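Local coordinates for response regulator receiver protein (Pseudoalteromonas atlantica T6c, PDB 3KTO) that probably relays signals as a CheY-like receiver domain of a response regulator, perhaps in the control of transcription, at residues P7-V12 / G53-A58; E40-Q45 / E72-R77; T83-S88 / A101-F106. One frame throughout, in Å; residues are numbered along the deposited sequence.

Interaction 1: residues P7-V12 / G53-A58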
ATOM      1  N   PRO A   7       5.329  11.389 -29.190  1.00 40.67           N
ATOM      2  CA  PRO A   7       5.389  10.041 -28.580  1.00 39.75           C
ATOM      3  C   PRO A   7       4.648  10.006 -27.248  1.00 37.53           C
ATOM      4  O   PRO A   7       4.959  10.758 -26.324  1.00 38.59           O
ATOM      5  CB  PRO A   7       6.861   9.707 -28.403  1.00 40.25           C
ATOM      6  CG  PRO A   7       7.466  10.478 -29.564  1.00 40.94           C
ATOM      7  CD  PRO A   7       6.686  11.811 -29.582  1.00 41.92           C
ATOM      8  N   ILE A   8       3.671   9.114 -27.158  1.00 35.86           N
ATOM      9  CA  ILE A   8       2.861   8.992 -25.959  1.00 33.34           C
ATOM     10  C   ILE A   8       2.937   7.612 -25.325  1.00 30.55           C
ATOM     11  O   ILE A   8       2.937   6.603 -26.021  1.00 28.45           O
ATOM     12  CB  ILE A   8       1.382   9.263 -26.282  1.00 34.76           C
ATOM     13  CG1 ILE A   8       1.264  10.537 -27.122  1.00 37.27           C
ATOM     14  CG2 ILE A   8       0.579   9.377 -24.993  1.00 36.30           C
ATOM     15  CD1 ILE A   8      -0.131  10.813 -27.627  1.00 36.83           C
ATOM     16  N   ILE A   9       3.007   7.581 -23.997  1.00 29.06           N
ATOM     17  CA  ILE A   9       3.013   6.327 -23.254  1.00 23.84           C
ATOM     18  C   ILE A   9       1.862   6.412 -22.266  1.00 23.93           C
ATOM     19  O   ILE A   9       1.807   7.319 -21.438  1.00 24.66           O
ATOM     20  CB  ILE A   9       4.321   6.087 -22.481  1.00 25.37           C
ATOM     21  CG1 ILE A   9       5.439   5.717 -23.459  1.00 24.75           C
ATOM     22  CG2 ILE A   9       4.129   4.952 -21.461  1.00 24.20           C
ATOM     23  CD1 ILE A   9       6.706   5.235 -22.786  1.00 27.29           C
ATOM     24  N   TYR A  10       0.935   5.471 -22.374  1.00 22.12           N
ATOM     25  CA  TYR A  10      -0.222   5.438 -21.497  1.00 22.75           C
ATOM     26  C   TYR A  10       0.094   4.720 -20.194  1.00 22.81           C
ATOM     27  O   TYR A  10       0.618   3.599 -20.205  1.00 22.61           O
ATOM     28  CB  TYR A  10      -1.391   4.720 -22.179  1.00 24.67           C
ATOM     29  CG  TYR A  10      -1.887   5.382 -23.446  1.00 26.03           C
ATOM     30  CD1 TYR A  10      -2.310   6.710 -23.441  1.00 27.25           C
ATOM     31  CD2 TYR A  10      -1.949   4.675 -24.646  1.00 26.97           C
ATOM     32  CE1 TYR A  10      -2.784   7.322 -24.602  1.00 28.26           C
ATOM     33  CE2 TYR A  10      -2.422   5.274 -25.814  1.00 28.64           C
ATOM     34  CZ  TYR A  10      -2.838   6.599 -25.782  1.00 30.57           C
ATOM     35  OH  TYR A  10      -3.306   7.198 -26.931  1.00 33.21           O
ATOM     36  N   LEU A  11      -0.230   5.367 -19.079  1.00 20.26           N
ATOM     37  CA  LEU A  11      -0.031   4.780 -17.761  1.00 18.65           C
ATOM     38  C   LEU A  11      -1.405   4.499 -17.148  1.00 17.92           C
ATOM     39  O   LEU A  11      -2.229   5.399 -17.012  1.00 17.40           O
ATOM     40  CB  LEU A  11       0.760   5.727 -16.852  1.00 20.52           C
ATOM     41  CG  LEU A  11       0.856   5.338 -15.365  1.00 23.35           C
ATOM     42  CD1 LEU A  11       1.456   3.946 -15.211  1.00 22.65           C
ATOM     43  CD2 LEU A  11       1.701   6.355 -14.621  1.00 25.84           C
ATOM     44  N   VAL A  12      -1.662   3.240 -16.812  1.00 15.64           N
ATOM     45  CA  VAL A  12      -2.927   2.858 -16.191  1.00 14.79           C
ATOM     46  C   VAL A  12      -2.567   2.345 -14.793  1.00 17.00           C
ATOM     47  O   VAL A  12      -1.934   1.298 -14.642  1.00 13.77           O
ATOM     48  CB  VAL A  12      -3.636   1.758 -17.005  1.00 14.72           C
ATOM     49  CG1 VAL A  12      -5.050   1.567 -16.504  1.00 16.44           C
ATOM     50  CG2 VAL A  12      -3.656   2.129 -18.477  1.00 15.32           C
ATOM     51  N   GLY A  53       4.048   3.122 -26.286  1.00 26.25           N
ATOM     52  CA  GLY A  53       4.118   2.133 -25.220  1.00 22.86           C
ATOM     53  C   GLY A  53       3.090   2.302 -24.117  1.00 21.72           C
ATOM     54  O   GLY A  53       2.278   3.231 -24.146  1.00 20.27           O
HETATM   55  N   MSE A  54       3.121   1.393 -23.144  1.00 18.89           N
HETATM   56  CA  MSE A  54       2.200   1.438 -22.015  1.00 18.15           C
HETATM   57  C   MSE A  54       2.848   0.944 -20.719  1.00 17.87           C
HETATM   58  O   MSE A  54       3.796   0.165 -20.736  1.00 16.12           O
HETATM   59  CB  MSE A  54       0.950   0.586 -22.294  1.00 18.84           C
HETATM   60  CG  MSE A  54      -0.013   1.171 -23.336  1.00 25.32           C
HETATM   61 SE   MSE A  54      -1.726   0.240 -23.442  1.00 32.11          SE
HETATM   62  CE  MSE A  54      -2.259   0.476 -21.645  1.00 23.51           C
ATOM     63  N   ILE A  55       2.321   1.423 -19.601  1.00 16.83           N
ATOM     64  CA  ILE A  55       2.774   1.025 -18.271  1.00 15.91           C
ATOM     65  C   ILE A  55       1.468   0.716 -17.561  1.00 17.30           C
ATOM     66  O   ILE A  55       0.555   1.554 -17.524  1.00 15.30           O
ATOM     67  CB  ILE A  55       3.505   2.150 -17.547  1.00 15.44           C
ATOM     68  CG1 ILE A  55       4.744   2.554 -18.353  1.00 18.63           C
ATOM     69  CG2 ILE A  55       3.886   1.693 -16.136  1.00 19.91           C
ATOM     70  CD1 ILE A  55       5.615   3.616 -17.683  1.00 18.62           C
ATOM     71  N   ILE A  56       1.366  -0.493 -17.021  1.00 13.49           N
ATOM     72  CA  ILE A  56       0.132  -0.912 -16.376  1.00 14.17           C
ATOM     73  C   ILE A  56       0.374  -1.588 -15.032  1.00 15.10           C
ATOM     74  O   ILE A  56       1.248  -2.450 -14.908  1.00 14.56           O
ATOM     75  CB  ILE A  56      -0.639  -1.896 -17.293  1.00 13.84           C
ATOM     76  CG1 ILE A  56      -0.832  -1.284 -18.689  1.00 16.52           C
ATOM     77  CG2 ILE A  56      -1.980  -2.248 -16.687  1.00 15.00           C
ATOM     78  CD1 ILE A  56      -1.536  -2.240 -19.681  1.00 20.36           C
ATOM     79  N   GLU A  57      -0.407  -1.173 -14.038  1.00 13.92           N
ATOM     80  CA  GLU A  57      -0.357  -1.739 -12.695  1.00 14.89           C
ATOM     81  C   GLU A  57      -1.076  -3.073 -12.850  1.00 14.58           C
ATOM     82  O   GLU A  57      -2.187  -3.131 -13.381  1.00 11.88           O
ATOM     83  CB  GLU A  57      -1.098  -0.821 -11.709  1.00 14.63           C
ATOM     84  CG  GLU A  57      -1.683  -1.495 -10.457  1.00 17.49           C
ATOM     85  CD  GLU A  57      -0.648  -2.154  -9.563  1.00 21.88           C
ATOM     86  OE1 GLU A  57       0.285  -1.461  -9.095  1.00 19.03           O
ATOM     87  OE2 GLU A  57      -0.774  -3.375  -9.322  1.00 20.19           O
ATOM     88  N   ALA A  58      -0.429  -4.144 -12.409  1.00 12.58           N
ATOM     89  CA  ALA A  58      -0.994  -5.482 -12.535  1.00 12.63           C
ATOM     90  C   ALA A  58      -2.316  -5.699 -11.822  1.00 10.50           C
ATOM     91  O   ALA A  58      -3.170  -6.444 -12.314  1.00 14.11           O
ATOM     92  CB  ALA A  58       0.030  -6.545 -12.044  1.00 10.69           C
TER
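Two parallel strands, 8-12 and 53-57, pair at the buried centre of the CheY-like sheet, their directions only 14° apart. Four backbone hydrogen bonds join them. Tyr10 N donates to Gly53 O at 3.2 Å, the longest of the set, and Tyr10 O in turn receives Ile55 N at 2.8 Å. Val12 N to Ile55 O and Glu57 N to Val12 O complete the series. On the face of Ile9, Leu11 and Ile55, Leu11 CD1 presses on Ile55 CG2 at 3.4 Å, tighter than normal van der Waals contact. Ile9 CG2, set opposite its own backbone N, lies over the Gly53 peptide and reaches Ile55 CG1 at 4.0 Å. With an alanine here, Ile55 CG1 would probably lose this neighbour and a gap would open beside Gly53, which has no side chain to fill it. On the other face Met54, a selenomethionine, brings its CG to the edge of the Tyr10 ring, then bends at chi3 (58°) to lay CE 3.8 Å from Val12 CG2. Glu57, probably at the position where active receivers carry the phosphoacceptor aspartate, receives His59 N on OE2 and forms a salt bridge through OE1 with Lys109. Strand 32-36 flanks strand 8-12, strand 83-87 borders strand 51-57, and the ring of Phe42 packs edge-to-face with Tyr10.

Interaction 2: residues E40-Q45 / E72-R77; sequences ESFMRQ and ETLVKR
Met43, a selenomethionine, reaches across from segment 40-45 to meet Thr73 and Leu74 of helix 66-76 and Arg77 just after it, joining two helices that cover the same face of the doubly wound alpha/beta receiver fold. The backbones stay well apart, with Met43 CA and Leu74 CA 9.4 Å from each other, and side chains alone span the interval. The type I turn from Phe42 to Gln45 includes Met43, whose side chain bends at chi2 (-57°) and again at chi3 so that the methyl swings over to the other helix. Its SE runs past Leu74 in the opposite sense, 4.1 Å from CD2. Deeper in, Phe42 crosses Leu74 at a slant: CE2 approaches CD1 at 3.9 Å and has CD2 nearly as close. Both of these side chains also rest on Met54 of the sheet, while the Phe42 ring meets that of Phe36 edge-to-face, so the inner half of the contact merges with the hydrophobic core. The outer half is nearer solvent. Thr73 turns OG1 back to Glu69 O one helical turn earlier, which leaves CG2 as the branch facing Met43, 3.6 Å from CE. Arg77, one turn after Thr73, runs extended from CG to NE and lays its guanidinium flat beneath both methyls. Thr73 CG2 sits over its rim, and Met43 CE covers the same face, 3.6 Å from NH1.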
ATOM      1  N   GLU A  40     -11.387   0.683 -17.070  1.00 26.60           N
ATOM      2  CA  GLU A  40     -12.611   1.210 -17.657  1.00 30.46           C
ATOM      3  C   GLU A  40     -12.336   2.566 -18.314  1.00 30.43           C
ATOM      4  O   GLU A  40     -12.728   2.804 -19.453  1.00 29.78           O
ATOM      5  CB  GLU A  40     -13.679   1.356 -16.577  1.00 34.70           C
ATOM      6  CG  GLU A  40     -14.969   1.977 -17.060  1.00 39.43           C
ATOM      7  CD  GLU A  40     -15.933   2.253 -15.924  1.00 43.29           C
ATOM      8  OE1 GLU A  40     -15.584   3.044 -15.022  1.00 45.83           O
ATOM      9  OE2 GLU A  40     -17.037   1.676 -15.931  1.00 45.30           O
ATOM     10  N   SER A  41     -11.654   3.448 -17.589  1.00 28.71           N
ATOM     11  CA  SER A  41     -11.321   4.769 -18.102  1.00 29.82           C
ATOM     12  C   SER A  41     -10.418   4.692 -19.331  1.00 31.12           C
ATOM     13  O   SER A  41     -10.624   5.415 -20.309  1.00 29.98           O
ATOM     14  CB  SER A  41     -10.632   5.595 -17.021  1.00 32.53           C
ATOM     15  OG  SER A  41     -10.292   6.871 -17.523  1.00 38.04           O
ATOM     16  N   PHE A  42      -9.413   3.820 -19.288  1.00 27.31           N
ATOM     17  CA  PHE A  42      -8.513   3.682 -20.425  1.00 26.82           C
ATOM     18  C   PHE A  42      -9.223   3.125 -21.650  1.00 29.45           C
ATOM     19  O   PHE A  42      -8.901   3.496 -22.775  1.00 30.30           O
ATOM     20  CB  PHE A  42      -7.343   2.754 -20.108  1.00 23.91           C
ATOM     21  CG  PHE A  42      -6.468   2.488 -21.294  1.00 22.86           C
ATOM     22  CD1 PHE A  42      -5.608   3.475 -21.774  1.00 23.00           C
ATOM     23  CD2 PHE A  42      -6.555   1.281 -21.980  1.00 22.32           C
ATOM     24  CE1 PHE A  42      -4.850   3.267 -22.926  1.00 22.87           C
ATOM     25  CE2 PHE A  42      -5.805   1.064 -23.131  1.00 22.81           C
ATOM     26  CZ  PHE A  42      -4.949   2.064 -23.605  1.00 25.76           C
HETATM   27  N   MSE A  43     -10.169   2.216 -21.432  1.00 31.45           N
HETATM   28  CA  MSE A  43     -10.897   1.604 -22.537  1.00 35.86           C
HETATM   29  C   MSE A  43     -11.798   2.578 -23.286  1.00 37.39           C
HETATM   30  O   MSE A  43     -12.336   2.240 -24.339  1.00 36.35           O
HETATM   31  CB  MSE A  43     -11.714   0.407 -22.046  1.00 37.01           C
HETATM   32  CG  MSE A  43     -10.863  -0.788 -21.670  1.00 40.31           C
HETATM   33 SE   MSE A  43      -9.748  -1.372 -23.127  1.00 47.43          SE
HETATM   34  CE  MSE A  43     -10.413  -3.194 -23.240  1.00 43.08           C
ATOM     35  N   ARG A  44     -11.959   3.785 -22.750  1.00 39.66           N
ATOM     36  CA  ARG A  44     -12.783   4.808 -23.397  1.00 41.32           C
ATOM     37  C   ARG A  44     -11.875   5.701 -24.227  1.00 42.75           C
ATOM     38  O   ARG A  44     -12.337   6.578 -24.954  1.00 42.16           O
ATOM     39  CB  ARG A  44     -13.490   5.672 -22.353  1.00 42.94           C
ATOM     40  CG  ARG A  44     -14.661   5.018 -21.655  1.00 44.84           C
ATOM     41  CD  ARG A  44     -15.191   5.936 -20.570  1.00 48.30           C
ATOM     42  NE  ARG A  44     -16.492   5.517 -20.056  1.00 52.29           N
ATOM     43  CZ  ARG A  44     -16.754   4.314 -19.556  1.00 54.91           C
ATOM     44  NH1 ARG A  44     -15.802   3.390 -19.499  1.00 57.21           N
ATOM     45  NH2 ARG A  44     -17.970   4.035 -19.102  1.00 55.42           N
ATOM     46  N   GLN A  45     -10.576   5.461 -24.104  1.00 43.66           N
ATOM     47  CA  GLN A  45      -9.568   6.247 -24.797  1.00 45.65           C
ATOM     48  C   GLN A  45      -9.297   5.767 -26.208  1.00 47.08           C
ATOM     49  O   GLN A  45      -9.068   4.583 -26.439  1.00 47.73           O
ATOM     50  CB  GLN A  45      -8.267   6.221 -23.995  1.00 45.61           C
ATOM     51  CG  GLN A  45      -7.102   6.952 -24.638  1.00 46.47           C
ATOM     52  CD  GLN A  45      -7.358   8.436 -24.779  1.00 46.63           C
ATOM     53  OE1 GLN A  45      -7.741   9.101 -23.820  1.00 44.79           O
ATOM     54  NE2 GLN A  45      -7.138   8.965 -25.974  1.00 47.08           N
ATOM     55  N   GLU A  72      -3.900  -8.521 -21.902  1.00 18.31           N
ATOM     56  CA  GLU A  72      -4.327  -9.667 -22.699  1.00 20.17           C
ATOM     57  C   GLU A  72      -5.446  -9.273 -23.673  1.00 20.64           C
ATOM     58  O   GLU A  72      -5.446  -9.685 -24.830  1.00 21.62           O
ATOM     59  CB  GLU A  72      -4.797 -10.797 -21.781  1.00 20.89           C
ATOM     60  CG  GLU A  72      -3.702 -11.290 -20.832  1.00 21.90           C
ATOM     61  CD  GLU A  72      -4.191 -12.309 -19.815  1.00 22.08           C
ATOM     62  OE1 GLU A  72      -5.401 -12.344 -19.522  1.00 22.34           O
ATOM     63  OE2 GLU A  72      -3.351 -13.063 -19.284  1.00 23.36           O
ATOM     64  N   THR A  73      -6.389  -8.469 -23.199  1.00 21.46           N
ATOM     65  CA  THR A  73      -7.496  -8.028 -24.034  1.00 23.11           C
ATOM     66  C   THR A  73      -7.011  -7.208 -25.224  1.00 25.30           C
ATOM     67  O   THR A  73      -7.426  -7.442 -26.359  1.00 26.14           O
ATOM     68  CB  THR A  73      -8.492  -7.181 -23.232  1.00 24.97           C
ATOM     69  OG1 THR A  73      -9.147  -8.015 -22.264  1.00 25.85           O
ATOM     70  CG2 THR A  73      -9.532  -6.546 -24.165  1.00 26.96           C
ATOM     71  N   LEU A  74      -6.136  -6.243 -24.957  1.00 24.68           N
ATOM     72  CA  LEU A  74      -5.595  -5.388 -26.002  1.00 25.47           C
ATOM     73  C   LEU A  74      -4.803  -6.197 -27.020  1.00 27.51           C
ATOM     74  O   LEU A  74      -4.880  -5.937 -28.222  1.00 28.12           O
ATOM     75  CB  LEU A  74      -4.696  -4.316 -25.397  1.00 25.12           C
ATOM     76  CG  LEU A  74      -5.355  -3.298 -24.468  1.00 23.60           C
ATOM     77  CD1 LEU A  74      -4.277  -2.427 -23.860  1.00 24.78           C
ATOM     78  CD2 LEU A  74      -6.364  -2.449 -25.242  1.00 27.14           C
ATOM     79  N   VAL A  75      -4.037  -7.172 -26.540  1.00 27.00           N
ATOM     80  CA  VAL A  75      -3.244  -8.011 -27.430  1.00 28.81           C
ATOM     81  C   VAL A  75      -4.181  -8.852 -28.290  1.00 30.31           C
ATOM     82  O   VAL A  75      -3.912  -9.113 -29.459  1.00 30.13           O
ATOM     83  CB  VAL A  75      -2.301  -8.945 -26.634  1.00 29.61           C
ATOM     84  CG1 VAL A  75      -1.661  -9.968 -27.574  1.00 29.90           C
ATOM     85  CG2 VAL A  75      -1.226  -8.123 -25.940  1.00 28.93           C
ATOM     86  N   LYS A  76      -5.292  -9.267 -27.701  1.00 33.35           N
ATOM     87  CA  LYS A  76      -6.270 -10.059 -28.418  1.00 37.69           C
ATOM     88  C   LYS A  76      -6.903  -9.205 -29.521  1.00 39.18           C
ATOM     89  O   LYS A  76      -7.252  -9.716 -30.584  1.00 38.29           O
ATOM     90  CB  LYS A  76      -7.344 -10.550 -27.453  1.00 39.70           C
ATOM     91  CG  LYS A  76      -8.139 -11.718 -27.967  1.00 45.08           C
ATOM     92  CD  LYS A  76      -9.201 -12.135 -26.970  1.00 47.63           C
ATOM     93  CE  LYS A  76      -9.830 -13.456 -27.383  1.00 50.17           C
ATOM     94  NZ  LYS A  76     -10.356 -13.413 -28.778  1.00 50.15           N
ATOM     95  N   ARG A  77      -7.040  -7.904 -29.267  1.00 40.46           N
ATOM     96  CA  ARG A  77      -7.634  -6.986 -30.240  1.00 41.51           C
ATOM     97  C   ARG A  77      -6.633  -6.415 -31.236  1.00 42.55           C
ATOM     98  O   ARG A  77      -6.902  -5.408 -31.889  1.00 42.95           O
ATOM     99  CB  ARG A  77      -8.334  -5.834 -29.526  1.00 42.72           C
ATOM    100  CG  ARG A  77      -9.509  -6.267 -28.681  1.00 44.18           C
ATOM    101  CD  ARG A  77     -10.176  -5.081 -28.029  1.00 45.82           C
ATOM    102  NE  ARG A  77     -11.260  -5.500 -27.151  1.00 47.82           N
ATOM    103  CZ  ARG A  77     -12.009  -4.663 -26.443  1.00 49.66           C
ATOM    104  NH1 ARG A  77     -11.793  -3.357 -26.514  1.00 49.13           N
ATOM    105  NH2 ARG A  77     -12.967  -5.138 -25.656  1.00 49.94           N
TER

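Interaction 3: residues T83-S88 / A101-F106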
ATOM      1  N   THR A  83       4.726  -3.087 -23.441  1.00 19.71           N
ATOM      2  CA  THR A  83       4.115  -2.790 -22.158  1.00 18.35           C
ATOM      3  C   THR A  83       4.949  -3.200 -20.954  1.00 19.33           C
ATOM      4  O   THR A  83       5.448  -4.324 -20.876  1.00 19.84           O
ATOM      5  CB  THR A  83       2.739  -3.464 -22.053  1.00 19.75           C
ATOM      6  OG1 THR A  83       1.893  -2.989 -23.110  1.00 20.99           O
ATOM      7  CG2 THR A  83       2.100  -3.172 -20.704  1.00 20.49           C
ATOM      8  N   ILE A  84       5.094  -2.265 -20.022  1.00 17.80           N
ATOM      9  CA  ILE A  84       5.826  -2.490 -18.783  1.00 16.63           C
ATOM     10  C   ILE A  84       4.756  -2.729 -17.713  1.00 15.56           C
ATOM     11  O   ILE A  84       3.924  -1.858 -17.460  1.00 17.90           O
ATOM     12  CB  ILE A  84       6.640  -1.235 -18.367  1.00 17.53           C
ATOM     13  CG1 ILE A  84       7.658  -0.870 -19.445  1.00 19.41           C
ATOM     14  CG2 ILE A  84       7.341  -1.487 -17.053  1.00 17.35           C
ATOM     15  CD1 ILE A  84       8.394   0.437 -19.152  1.00 22.66           C
ATOM     16  N   VAL A  85       4.747  -3.907 -17.108  1.00 15.14           N
ATOM     17  CA  VAL A  85       3.775  -4.195 -16.061  1.00 11.83           C
ATOM     18  C   VAL A  85       4.440  -3.983 -14.691  1.00 15.25           C
ATOM     19  O   VAL A  85       5.572  -4.412 -14.475  1.00 14.53           O
ATOM     20  CB  VAL A  85       3.246  -5.636 -16.196  1.00 14.70           C
ATOM     21  CG1 VAL A  85       2.360  -5.976 -15.014  1.00 12.36           C
ATOM     22  CG2 VAL A  85       2.450  -5.772 -17.504  1.00 12.91           C
HETATM   23  N   MSE A  86       3.745  -3.293 -13.786  1.00 13.89           N
HETATM   24  CA  MSE A  86       4.274  -3.007 -12.458  1.00 14.51           C
HETATM   25  C   MSE A  86       3.295  -3.480 -11.390  1.00 16.98           C
HETATM   26  O   MSE A  86       2.085  -3.504 -11.608  1.00 14.01           O
HETATM   27  CB  MSE A  86       4.508  -1.505 -12.296  1.00 16.85           C
HETATM   28  CG  MSE A  86       5.434  -0.901 -13.356  1.00 22.31           C
HETATM   29 SE   MSE A  86       5.770   0.990 -13.063  1.00 34.81          SE
HETATM   30  CE  MSE A  86       7.170   0.800 -11.742  1.00 29.71           C
ATOM     31  N   ALA A  87       3.824  -3.858 -10.235  1.00 15.33           N
ATOM     32  CA  ALA A  87       2.978  -4.326  -9.144  1.00 16.54           C
ATOM     33  C   ALA A  87       3.703  -4.130  -7.822  1.00 19.00           C
ATOM     34  O   ALA A  87       4.913  -4.324  -7.733  1.00 19.61           O
ATOM     35  CB  ALA A  87       2.627  -5.812  -9.344  1.00 14.21           C
ATOM     36  N   SER A  88       2.963  -3.709  -6.808  1.00 23.82           N
ATOM     37  CA  SER A  88       3.540  -3.505  -5.486  1.00 29.68           C
ATOM     38  C   SER A  88       3.300  -4.776  -4.686  1.00 32.22           C
ATOM     39  O   SER A  88       3.749  -4.912  -3.547  1.00 35.32           O
ATOM     40  CB  SER A  88       2.885  -2.304  -4.802  1.00 30.65           C
ATOM     41  OG  SER A  88       1.474  -2.389  -4.872  1.00 37.89           O
ATOM     42  N   ALA A 101       1.624 -12.692 -21.474  1.00 19.68           N
ATOM     43  CA  ALA A 101       0.725 -11.701 -22.056  1.00 21.97           C
ATOM     44  C   ALA A 101       1.519 -10.712 -22.907  1.00 21.76           C
ATOM     45  O   ALA A 101       0.993  -9.682 -23.328  1.00 23.49           O
ATOM     46  CB  ALA A 101      -0.032 -10.970 -20.952  1.00 21.54           C
ATOM     47  N   SER A 102       2.791 -11.041 -23.130  1.00 21.37           N
ATOM     48  CA  SER A 102       3.719 -10.253 -23.936  1.00 20.96           C
ATOM     49  C   SER A 102       4.337  -9.018 -23.287  1.00 20.54           C
ATOM     50  O   SER A 102       4.925  -8.192 -23.978  1.00 20.24           O
ATOM     51  CB  SER A 102       3.066  -9.830 -25.253  1.00 24.39           C
ATOM     52  OG  SER A 102       2.261  -8.675 -25.070  1.00 29.46           O
ATOM     53  N   ALA A 103       4.213  -8.880 -21.976  1.00 18.34           N
ATOM     54  CA  ALA A 103       4.799  -7.724 -21.301  1.00 17.45           C
ATOM     55  C   ALA A 103       6.289  -7.634 -21.628  1.00 19.51           C
ATOM     56  O   ALA A 103       6.972  -8.652 -21.675  1.00 19.15           O
ATOM     57  CB  ALA A 103       4.605  -7.849 -19.791  1.00 15.83           C
ATOM     58  N   ALA A 104       6.784  -6.423 -21.867  1.00 19.53           N
ATOM     59  CA  ALA A 104       8.205  -6.231 -22.173  1.00 21.03           C
ATOM     60  C   ALA A 104       9.037  -6.408 -20.902  1.00 21.61           C
ATOM     61  O   ALA A 104      10.188  -6.821 -20.959  1.00 23.61           O
ATOM     62  CB  ALA A 104       8.443  -4.839 -22.768  1.00 23.20           C
ATOM     63  N   ASP A 105       8.446  -6.086 -19.756  1.00 20.39           N
ATOM     64  CA  ASP A 105       9.123  -6.240 -18.468  1.00 20.38           C
ATOM     65  C   ASP A 105       8.074  -6.219 -17.358  1.00 18.98           C
ATOM     66  O   ASP A 105       6.949  -5.761 -17.559  1.00 17.17           O
ATOM     67  CB  ASP A 105      10.156  -5.114 -18.258  1.00 20.60           C
ATOM     68  CG  ASP A 105      11.192  -5.447 -17.171  1.00 24.73           C
ATOM     69  OD1 ASP A 105      11.317  -6.628 -16.796  1.00 24.58           O
ATOM     70  OD2 ASP A 105      11.894  -4.524 -16.700  1.00 24.77           O
ATOM     71  N   PHE A 106       8.444  -6.762 -16.205  1.00 18.09           N
ATOM     72  CA  PHE A 106       7.580  -6.797 -15.035  1.00 18.96           C
ATOM     73  C   PHE A 106       8.457  -6.184 -13.943  1.00 22.28           C
ATOM     74  O   PHE A 106       9.544  -6.694 -13.670  1.00 20.63           O
ATOM     75  CB  PHE A 106       7.217  -8.248 -14.693  1.00 20.04           C
ATOM     76  CG  PHE A 106       6.214  -8.380 -13.584  1.00 21.29           C
ATOM     77  CD1 PHE A 106       4.864  -8.472 -13.863  1.00 20.99           C
ATOM     78  CD2 PHE A 106       6.624  -8.378 -12.258  1.00 24.75           C
ATOM     79  CE1 PHE A 106       3.926  -8.561 -12.837  1.00 22.91           C
ATOM     80  CE2 PHE A 106       5.695  -8.466 -11.219  1.00 27.06           C
ATOM     81  CZ  PHE A 106       4.344  -8.557 -11.510  1.00 24.60           C
TER
HETATM   82  O   HOH W   1       4.469  -5.642 -24.363  1.00 24.83           O
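The beta-alpha-beta crossover made by strand 83-87, helix 92-100 and strand 105-108 closes here, where its two strands lie side by side and parallel at one border of the sheet. Thr83 O accepts Ala104 N at 2.7 Å, and Val85 N donates to Asp105 O at 2.9 Å. Just before these bonds the chain leaves helix 92-100 through a Schellman motif, in which Ser102 takes the positive phi. A water ties this turn to the strand, accepting from Thr83 N and donating to Ser102 O at 2.6 Å. The side-chain contact centres on Phe106. Its CG lies trans to the backbone N (chi1 -174°), which sends the ring back across strand 83-87: Val85 CG1 meets CD1 and CE1 obliquely, both at 3.7 Å, and Ala87 CB touches the far end of the ring at CZ, 3.9 Å away. The second branch of Val85, CG2, instead packs on Ala103 CB at 3.8 Å. Phe106 probably corresponds to the switch aromatic of receiver domains, whose rotation is coupled to phosphorylation in relatives such as CheY. The ring is also lined by Thr94, Ala98 and Met99 of helix 92-100, whereas Ile84, projecting from the other face, packs against helix 113-127, and Thr83 and Ala101 both meet Leu71 of helix 66-76.

Interactions 1 and 3 belong to one sheet, their centres about 10 Å apart, and strand 51-57 is bonded directly to strand 83-87: Met54 O lies 2.8 Å from Ile84 N. At the far end Ala58 N approaches Met86 O at 2.7 Å, next to Glu57, which probably stands where related receivers carry the phosphoaccepting aspartate. Interaction 2 packs on the face of the sheet bearing Tyr10, Val12 and Met54, its centre about 12 Å from that of interaction 1; Met54 CE touches Phe42 CZ at 3.7 Å. Interactions 2 and 3 are about 15 Å apart between centres but meet where Val75 CG2 comes 3.6 Å from Ser102 OG.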